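Local coordinates for protein TgTwinScan_2721 - E2 domain (Toxoplasma gondii, PDB 2F4Z) that probably accepts activated ubiquitin as a thioester and passes it on to substrates, as ubiquitin-conjugating (E2) enzymes do, at residues His93-Ile98 and Phe113-Trp118; His75-Phe80 and Ile98-Asp103. All coordinates share one frame; numbering follows the deposited sequence.

Overall arrangement
Both contacts lie on the four-stranded antiparallel sheet of the E2 fold and use opposite edges of strand 93-99. In contact 1 this strand receives the end of strand 110-113 and the loop that follows; in contact 2 its far end and the loop after it, Ile98-Asp103, pair with His75-Phe80, the corner that leads into strand 77-82 and its first residues. Their centres are about 14 Å apart, and Ile98 belongs to both. Two polar links tie them together: a salt bridge from Arg76 NE to Asp97 OD1 (2.7 Å) and a probable hydrogen bond from Leu96 N to Gly79 O (2.7 Å). Contact 1 is the more central, about 7 Å from the chain centre against about 12 Å for contact 2, measured between centres.

Contact 1 (His93-Ile98 and Phe113-Trp118); sequences HFTLDI and FVTKIW
At the edge of the E2 sheet, where strand 110-113 gives way to a loop, Leu96 and Phe113 form an antiparallel non-hydrogen-bonded pair. Beyond it a threonine side chain takes over from the backbone: Thr95 N donates to Thr115 OG1 (2.8 Å) in an almost straight bond, 173° at the hydrogen. With chi1 at -54°, Thr115 turns this hydroxyl to Thr95 and its CG2 to the Phe94 ring, 3.7 Å from CD2. Thr95 O is gripped twice, by Val114 N (2.9 Å) and more weakly by Thr115 N (3.3 Å). Two aliphatic tips sit over aromatic faces, each nearer the rim than the middle: Leu96 CD1 lies 4.0 Å from the Phe113 ring centroid, and Ile117 CD1 comes equally close to that of Phe94. The two aromatic residues meet obliquely through Phe94 CB and Phe113 CE2 (3.6 Å). Val114 CG2 rests on CB of Asp97, a residue whose carboxylate is in a salt bridge with Arg76. Helix 144-156 packs against this apolar cluster, with Ile151 touching Leu96 and Phe113 and Leu155 reaching Phe113 and Ile117, while Phe94 meets Thr187 of helix 176-190 and Thr95 packs on strand 77-82.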
# COMPACT_ATOMS: atom_id res chain seq x y z
N HIS A 93 -16.93 5.50 17.37
CA HIS A 93 -16.02 6.43 16.71
C HIS A 93 -14.77 6.51 17.53
O HIS A 93 -14.84 6.97 18.63
CB HIS A 93 -16.68 7.84 16.59
CG HIS A 93 -17.91 7.82 15.73
ND1 HIS A 93 -17.85 7.54 14.37
CD2 HIS A 93 -19.23 7.90 16.05
CE1 HIS A 93 -19.08 7.51 13.89
NE2 HIS A 93 -19.94 7.73 14.88
N PHE A 94 -13.63 6.11 16.98
CA PHE A 94 -12.39 5.92 17.77
C PHE A 94 -11.39 6.92 17.29
O PHE A 94 -11.21 7.07 16.06
CB PHE A 94 -11.88 4.47 17.66
CG PHE A 94 -12.88 3.46 18.16
CD1 PHE A 94 -13.81 2.88 17.29
CD2 PHE A 94 -12.97 3.17 19.53
CE1 PHE A 94 -14.75 1.97 17.76
CE2 PHE A 94 -13.94 2.28 20.00
CZ PHE A 94 -14.82 1.67 19.09
N THR A 95 -10.81 7.63 18.23
CA THR A 95 -9.80 8.63 18.01
C THR A 95 -8.46 8.00 18.30
O THR A 95 -8.33 7.27 19.28
CB THR A 95 -10.04 9.82 18.98
OG1 THR A 95 -11.32 10.40 18.63
CG2 THR A 95 -8.93 10.91 18.91
N LEU A 96 -7.49 8.28 17.42
CA LEU A 96 -6.11 7.86 17.57
C LEU A 96 -5.18 9.08 17.67
O LEU A 96 -5.40 10.10 17.05
CB LEU A 96 -5.65 7.01 16.38
CG LEU A 96 -6.20 5.64 15.98
CD1 LEU A 96 -5.38 4.47 16.53
CD2 LEU A 96 -7.67 5.38 16.12
N ASP A 97 -4.15 8.94 18.45
CA ASP A 97 -3.07 9.91 18.41
C ASP A 97 -1.98 9.40 17.41
O ASP A 97 -1.70 8.23 17.39
CB ASP A 97 -2.52 10.11 19.84
CG ASP A 97 -1.36 11.06 19.87
OD1 ASP A 97 -1.41 12.15 19.24
OD2 ASP A 97 -0.35 10.68 20.48
N ILE A 98 -1.40 10.28 16.58
CA ILE A 98 -0.48 9.91 15.51
C ILE A 98 0.70 10.86 15.60
O ILE A 98 0.57 12.10 15.42
CB ILE A 98 -1.12 9.94 14.07
CG1 ILE A 98 -2.38 9.04 13.98
CG2 ILE A 98 -0.05 9.54 12.93
CD1 ILE A 98 -3.24 9.32 12.69
N PHE A 113 -4.55 4.34 20.49
CA PHE A 113 -5.91 4.79 20.74
C PHE A 113 -5.93 5.83 21.83
O PHE A 113 -5.25 5.69 22.88
CB PHE A 113 -6.84 3.62 21.06
CG PHE A 113 -7.30 2.85 19.82
CD1 PHE A 113 -6.41 2.05 19.10
CD2 PHE A 113 -8.63 2.90 19.42
CE1 PHE A 113 -6.87 1.35 17.93
CE2 PHE A 113 -9.10 2.21 18.33
CZ PHE A 113 -8.22 1.40 17.58
N VAL A 114 -6.65 6.91 21.57
CA VAL A 114 -7.01 7.86 22.65
C VAL A 114 -8.34 7.38 23.27
O VAL A 114 -8.41 7.25 24.48
CB VAL A 114 -7.13 9.29 22.10
CG1 VAL A 114 -7.80 10.24 23.13
CG2 VAL A 114 -5.74 9.75 21.65
N THR A 115 -9.35 7.08 22.45
CA THR A 115 -10.63 6.50 22.91
C THR A 115 -10.40 5.14 23.62
O THR A 115 -9.72 4.26 23.07
CB THR A 115 -11.54 6.21 21.73
OG1 THR A 115 -11.72 7.39 20.92
CG2 THR A 115 -12.91 5.66 22.20
N LYS A 116 -10.93 4.98 24.85
CA LYS A 116 -10.92 3.66 25.55
C LYS A 116 -11.61 2.59 24.72
O LYS A 116 -12.74 2.76 24.19
CB LYS A 116 -11.55 3.77 26.97
CG LYS A 116 -10.75 4.52 28.04
CD LYS A 116 -9.37 3.82 28.25
CE LYS A 116 -8.61 4.15 29.57
NZ LYS A 116 -8.25 5.62 29.79
N ILE A 117 -10.95 1.44 24.60
CA ILE A 117 -11.49 0.34 23.77
C ILE A 117 -11.09 -1.00 24.44
O ILE A 117 -10.02 -1.11 25.11
CB ILE A 117 -10.99 0.45 22.29
CG1 ILE A 117 -11.67 -0.60 21.38
CG2 ILE A 117 -9.44 0.49 22.27
CD1 ILE A 117 -11.52 -0.36 19.86
N TRP A 118 -11.99 -1.97 24.35
CA TRP A 118 -11.79 -3.30 24.94
C TRP A 118 -11.48 -4.26 23.81
O TRP A 118 -12.38 -4.69 23.12
CB TRP A 118 -13.09 -3.73 25.59
CG TRP A 118 -12.96 -4.94 26.49
CD1 TRP A 118 -13.43 -6.25 26.24
CD2 TRP A 118 -12.31 -4.98 27.75
NE1 TRP A 118 -13.10 -7.05 27.30
CE2 TRP A 118 -12.42 -6.31 28.24
CE3 TRP A 118 -11.67 -4.03 28.53
CZ2 TRP A 118 -11.91 -6.69 29.47
CZ3 TRP A 118 -11.13 -4.41 29.75
CH2 TRP A 118 -11.26 -5.74 30.21

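Contact 2 (His75-Phe80 and Ile98-Asp103); sequences HRWRGF and IVIPPD
Ile100 CD1 sits over the five-membered ring of Trp77, 3.5 Å from its centroid and 13° off the normal, with NE1 its nearest ring atom. The other branch of Ile100, CG2, touches His75 CD2 (3.7 Å). That same CD2 also points at a backbone oxygen, Ile100 O (3.2 Å), which lies in the plane of the imidazole. Ile98 packs CB to CB with Trp77, and its CD1 continues to Gly79 N (3.6 Å), where the absence of a side chain lets the methyl settle against the backbone. The backbones that carry these side chains, strands 77-82 and 93-99, form the central antiparallel hairpin of the E2 sheet. Trp77 and Ile98 are its hydrogen-bonded pair here: Trp77 N reaches Ile98 O (2.8 Å), and the return bond from Ile98 N to Trp77 O (2.9 Å) is bent to 136°. Past the non-hydrogen-bonded pair Arg76-Val99, Ile100 N donates to His75 O (2.9 Å), carrying the ladder into the loop. Arg76 and Val99 share the sheet face away from Trp77 and Ile98. The arginine bends at chi2 (64°) and lays one face of its guanidinium against Val99 CG2, which sits toward the rim, and Asp97 forms a salt bridge with NE. On the Trp77 side, the indole N-H bonds Ile74 O, Glu40 and Ile44 of helix 33-46 touch the Trp77 side chain, Leu37 contacts His75 and Ile100, and helix 144-156 adds Ile144 against Trp77 and Ile100 and Leu148 against Ile98.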
# COMPACT_ATOMS: atom_id res chain seq x y z
N HIS A 75 3.27 17.05 11.72
CA HIS A 75 3.89 15.85 12.33
C HIS A 75 3.11 15.33 13.53
O HIS A 75 3.52 14.37 14.18
CB HIS A 75 5.34 16.13 12.73
CG HIS A 75 6.26 16.13 11.56
ND1 HIS A 75 6.51 17.25 10.81
CD2 HIS A 75 6.92 15.11 10.94
CE1 HIS A 75 7.31 16.94 9.80
NE2 HIS A 75 7.58 15.66 9.86
N ARG A 76 1.99 15.98 13.84
CA ARG A 76 1.13 15.50 14.91
C ARG A 76 -0.31 15.46 14.39
O ARG A 76 -0.87 16.49 13.97
CB ARG A 76 1.29 16.38 16.16
CG ARG A 76 0.53 15.84 17.37
CD ARG A 76 1.11 14.46 17.81
NE ARG A 76 0.56 14.02 19.09
CZ ARG A 76 1.12 14.28 20.27
NH1 ARG A 76 0.52 13.82 21.36
NH2 ARG A 76 2.24 14.98 20.36
N TRP A 77 -0.87 14.27 14.30
CA TRP A 77 -2.22 14.12 13.74
C TRP A 77 -3.12 13.40 14.72
O TRP A 77 -2.66 12.69 15.65
CB TRP A 77 -2.23 13.26 12.46
CG TRP A 77 -1.58 13.76 11.17
CD1 TRP A 77 -0.66 14.77 11.03
CD2 TRP A 77 -1.76 13.19 9.88
NE1 TRP A 77 -0.26 14.86 9.71
CE2 TRP A 77 -0.92 13.91 8.98
CE3 TRP A 77 -2.54 12.13 9.38
CZ2 TRP A 77 -0.84 13.59 7.60
CZ3 TRP A 77 -2.47 11.83 8.01
CH2 TRP A 77 -1.63 12.57 7.13
N ARG A 78 -4.39 13.51 14.46
CA ARG A 78 -5.43 12.76 15.12
C ARG A 78 -6.08 11.90 14.03
O ARG A 78 -6.34 12.42 12.94
CB ARG A 78 -6.43 13.74 15.65
CG ARG A 78 -7.21 13.29 16.77
CD ARG A 78 -8.20 14.43 17.11
NE ARG A 78 -7.55 15.59 17.71
CZ ARG A 78 -7.16 15.64 18.99
NH1 ARG A 78 -7.35 14.56 19.78
NH2 ARG A 78 -6.58 16.74 19.47
N GLY A 79 -6.21 10.58 14.28
CA GLY A 79 -6.86 9.66 13.36
C GLY A 79 -8.25 9.33 13.91
O GLY A 79 -8.46 9.40 15.12
N PHE A 80 -9.19 9.03 13.01
CA PHE A 80 -10.58 8.70 13.36
C PHE A 80 -10.92 7.48 12.60
O PHE A 80 -10.64 7.41 11.41
CB PHE A 80 -11.56 9.82 12.96
CG PHE A 80 -11.24 11.10 13.63
CD1 PHE A 80 -10.55 12.11 12.96
CD2 PHE A 80 -11.49 11.25 14.98
CE1 PHE A 80 -10.21 13.25 13.62
CE2 PHE A 80 -11.12 12.37 15.64
CZ PHE A 80 -10.50 13.38 14.95
N ILE A 98 -1.40 10.28 16.58
CA ILE A 98 -0.48 9.91 15.51
C ILE A 98 0.70 10.86 15.60
O ILE A 98 0.57 12.10 15.42
CB ILE A 98 -1.12 9.94 14.07
CG1 ILE A 98 -2.38 9.04 13.98
CG2 ILE A 98 -0.05 9.54 12.93
CD1 ILE A 98 -3.24 9.32 12.69
N VAL A 99 1.86 10.29 15.88
CA VAL A 99 3.10 11.05 15.95
C VAL A 99 3.89 10.62 14.72
O VAL A 99 4.21 9.43 14.54
CB VAL A 99 3.87 10.71 17.23
CG1 VAL A 99 5.25 11.42 17.27
CG2 VAL A 99 3.01 11.10 18.46
N ILE A 100 4.18 11.58 13.87
CA ILE A 100 4.89 11.27 12.65
C ILE A 100 6.35 11.60 12.88
O ILE A 100 6.64 12.75 13.11
CB ILE A 100 4.29 12.06 11.43
CG1 ILE A 100 2.84 11.56 11.24
CG2 ILE A 100 5.20 11.88 10.21
CD1 ILE A 100 1.95 12.42 10.48
N PRO A 101 7.27 10.60 12.83
CA PRO A 101 8.68 10.87 13.14
C PRO A 101 9.41 11.73 12.07
O PRO A 101 8.93 11.82 10.93
CB PRO A 101 9.27 9.45 13.24
CG PRO A 101 8.45 8.69 12.23
CD PRO A 101 7.07 9.18 12.47
N PRO A 102 10.55 12.39 12.43
CA PRO A 102 11.19 13.31 11.47
C PRO A 102 11.64 12.66 10.15
O PRO A 102 11.69 13.36 9.12
CB PRO A 102 12.43 13.85 12.24
CG PRO A 102 12.10 13.64 13.72
CD PRO A 102 11.26 12.35 13.74
N ASP A 103 11.99 11.37 10.17
CA ASP A 103 12.46 10.69 8.94
C ASP A 103 11.35 9.83 8.33
O ASP A 103 11.65 8.91 7.58
CB ASP A 103 13.72 9.84 9.20
CG ASP A 103 14.99 10.69 9.26
OD1 ASP A 103 16.04 10.21 9.77
OD2 ASP A 103 14.96 11.84 8.79